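Local coordinates for protein putative primosome component (Streptococcus pyogenes serotype M3, PDB 2QGZ) that probably serves as a helicase loader of the primosome, with an IstB-like, P-loop-type ATP-binding domain, at residues Leu141-Val144 with Glu145-Ser149. Numbering follows the deposited sequence.
Sequences LDFV and EQYPS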
ATOM      1  N   LEU A 141       2.421 -13.468   2.606  1.00 33.68           N
ATOM      2  CA  LEU A 141       3.515 -14.273   3.141  1.00 36.03           C
ATOM      3  C   LEU A 141       4.540 -14.601   2.061  1.00 35.87           C
ATOM      4  O   LEU A 141       5.733 -14.684   2.341  1.00 36.10           O
ATOM      5  CB  LEU A 141       2.989 -15.568   3.768  1.00 35.88           C
ATOM      6  CG  LEU A 141       2.082 -15.394   4.984  1.00 36.66           C
ATOM      7  CD1 LEU A 141       1.754 -16.763   5.566  1.00 36.95           C
ATOM      8  CD2 LEU A 141       2.770 -14.519   6.023  1.00 37.29           C
ATOM      9  N   ASP A 142       4.077 -14.797   0.830  1.00 36.64           N
ATOM     10  CA  ASP A 142       4.989 -15.082  -0.271  1.00 37.14           C
ATOM     11  C   ASP A 142       5.859 -13.867  -0.533  1.00 35.65           C
ATOM     12  O   ASP A 142       7.054 -13.993  -0.806  1.00 35.82           O
ATOM     13  CB  ASP A 142       4.231 -15.413  -1.556  1.00 37.59           C
ATOM     14  CG  ASP A 142       3.546 -16.763  -1.498  1.00 42.78           C
ATOM     15  OD1 ASP A 142       4.103 -17.692  -0.851  1.00 38.79           O
ATOM     16  OD2 ASP A 142       2.460 -16.895  -2.115  1.00 42.25           O
ATOM     17  N   PHE A 143       5.253 -12.688  -0.451  1.00 34.29           N
ATOM     18  CA  PHE A 143       5.977 -11.455  -0.698  1.00 34.61           C
ATOM     19  C   PHE A 143       7.112 -11.276   0.298  1.00 35.67           C
ATOM     20  O   PHE A 143       8.245 -11.004  -0.086  1.00 37.22           O
ATOM     21  CB  PHE A 143       5.049 -10.244  -0.610  1.00 32.64           C
ATOM     22  CG  PHE A 143       5.717  -8.963  -1.019  1.00 32.55           C
ATOM     23  CD1 PHE A 143       5.707  -8.553  -2.347  1.00 28.05           C
ATOM     24  CD2 PHE A 143       6.418  -8.201  -0.082  1.00 29.94           C
ATOM     25  CE1 PHE A 143       6.392  -7.404  -2.741  1.00 29.88           C
ATOM     26  CE2 PHE A 143       7.102  -7.055  -0.461  1.00 28.30           C
ATOM     27  CZ  PHE A 143       7.092  -6.652  -1.799  1.00 29.92           C
ATOM     28  N   VAL A 144       6.802 -11.415   1.580  1.00 36.34           N
ATOM     29  CA  VAL A 144       7.813 -11.270   2.617  1.00 38.33           C
ATOM     30  C   VAL A 144       8.913 -12.320   2.450  1.00 40.80           C
ATOM     31  O   VAL A 144      10.098 -12.009   2.506  1.00 42.22           O
ATOM     32  CB  VAL A 144       7.189 -11.419   4.020  1.00 36.79           C
ATOM     33  CG1 VAL A 144       8.278 -11.488   5.075  1.00 37.83           C
ATOM     34  CG2 VAL A 144       6.267 -10.255   4.298  1.00 36.18           C
ATOM     35  N   GLU A 145       8.507 -13.560   2.230  1.00 41.77           N
ATOM     36  CA  GLU A 145       9.442 -14.665   2.080  1.00 45.51           C
ATOM     37  C   GLU A 145      10.355 -14.518   0.853  1.00 46.24           C
ATOM     38  O   GLU A 145      11.550 -14.818   0.914  1.00 46.20           O
ATOM     39  CB  GLU A 145       8.643 -15.971   2.006  1.00 47.58           C
ATOM     40  CG  GLU A 145       9.410 -17.226   2.342  1.00 50.57           C
ATOM     41  CD  GLU A 145       8.543 -18.484   2.284  1.00 52.22           C
ATOM     42  OE1 GLU A 145       9.093 -19.590   2.473  1.00 52.30           O
ATOM     43  OE2 GLU A 145       7.318 -18.374   2.048  1.00 49.69           O
ATOM     44  N   GLN A 146       9.792 -14.033  -0.251  1.00 46.88           N
ATOM     45  CA  GLN A 146      10.538 -13.865  -1.496  1.00 47.64           C
ATOM     46  C   GLN A 146      11.220 -12.504  -1.705  1.00 47.55           C
ATOM     47  O   GLN A 146      11.835 -12.279  -2.740  1.00 46.97           O
ATOM     48  CB  GLN A 146       9.607 -14.162  -2.675  1.00 47.76           C
ATOM     49  CG  GLN A 146       9.106 -15.589  -2.689  1.00 50.41           C
ATOM     50  CD  GLN A 146       7.875 -15.791  -3.557  1.00 52.99           C
ATOM     51  OE1 GLN A 146       7.255 -16.856  -3.522  1.00 54.29           O
ATOM     52  NE2 GLN A 146       7.509 -14.774  -4.335  1.00 51.03           N
ATOM     53  N   TYR A 147      11.125 -11.606  -0.731  1.00 47.95           N
ATOM     54  CA  TYR A 147      11.741 -10.289  -0.866  1.00 47.82           C
ATOM     55  C   TYR A 147      13.251 -10.292  -0.607  1.00 50.19           C
ATOM     56  O   TYR A 147      13.718 -10.791   0.415  1.00 50.40           O
ATOM     57  CB  TYR A 147      11.070  -9.288   0.078  1.00 44.77           C
ATOM     58  CG  TYR A 147      11.613  -7.887  -0.061  1.00 43.02           C
ATOM     59  CD1 TYR A 147      12.756  -7.486   0.633  1.00 40.91           C
ATOM     60  CD2 TYR A 147      11.025  -6.981  -0.945  1.00 42.13           C
ATOM     61  CE1 TYR A 147      13.302  -6.219   0.446  1.00 40.97           C
ATOM     62  CE2 TYR A 147      11.564  -5.713  -1.146  1.00 42.16           C
ATOM     63  CZ  TYR A 147      12.701  -5.338  -0.449  1.00 41.92           C
ATOM     64  OH  TYR A 147      13.242  -4.091  -0.662  1.00 40.07           O
ATOM     65  N   PRO A 148      14.038  -9.716  -1.533  1.00 53.03           N
ATOM     66  CA  PRO A 148      13.585  -9.086  -2.777  1.00 54.74           C
ATOM     67  C   PRO A 148      13.632 -10.041  -3.968  1.00 55.51           C
ATOM     68  O   PRO A 148      14.459 -10.950  -4.015  1.00 55.36           O
ATOM     69  CB  PRO A 148      14.565  -7.936  -2.941  1.00 54.90           C
ATOM     70  CG  PRO A 148      15.848  -8.578  -2.493  1.00 53.79           C
ATOM     71  CD  PRO A 148      15.431  -9.331  -1.238  1.00 53.10           C
ATOM     72  N   SER A 149      12.733  -9.829  -4.923  1.00 57.21           N
ATOM     73  CA  SER A 149      12.670 -10.648  -6.126  1.00 57.76           C
ATOM     74  C   SER A 149      12.811  -9.736  -7.321  1.00 58.81           C
ATOM     75  O   SER A 149      12.769  -8.514  -7.187  1.00 58.25           O
ATOM     76  CB  SER A 149      11.339 -11.390  -6.219  1.00 58.37           C
ATOM     77  OG  SER A 149      11.251 -12.393  -5.228  1.00 59.93           O
TER
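F143, in the last part of helix 131-146, and Y147, in the chain that follows, lie side by side. Their side chains point the same way. CE2 of F143 comes 4.0 Å from CD2 of Y147, and the ring planes are inclined at 38°. Each residue holds CG anti to the backbone N and beside the carbonyl carbon (chi1 -173° and -177°). On the Y147 ring, CB of P148 sits over the centre of one face, 3.8 Å above the plane. The peptide before P148 is cis, and this bend brings the proline back against the ring it follows.

The backbone still makes helical bonds here. N of E145 donates to O of L141 at 3.0 Å, and N of Q146 donates to O of D142 at 2.8 Å. One step later, N of Y147 makes a weak bond to O of V144. OG of S149 then bonds O of Q146 at 2.6 Å, approaching from above the carbonyl plane, and links the loop back to that carbonyl.

The outer side is looser, with E145 and Q146 exposed. The Q146 side chain runs past the D142 carbonyl, and its OE1 is 3.9 Å from CB of D142. OD1 of D142 and OE2 of E145 are 4.4 Å apart; if both are charged, they probably repel mildly.

The inner face packs against helix 165-179 and the parallel sheet, consistent with the alpha/beta fold of a P-loop NTPase. F143 and V144 rest on M172 and L176, and K180 NZ bonds O of V144. F143 also meets F252 of strand 251-255 edge-to-face, while Y147 touches P216, just before strand 217-221.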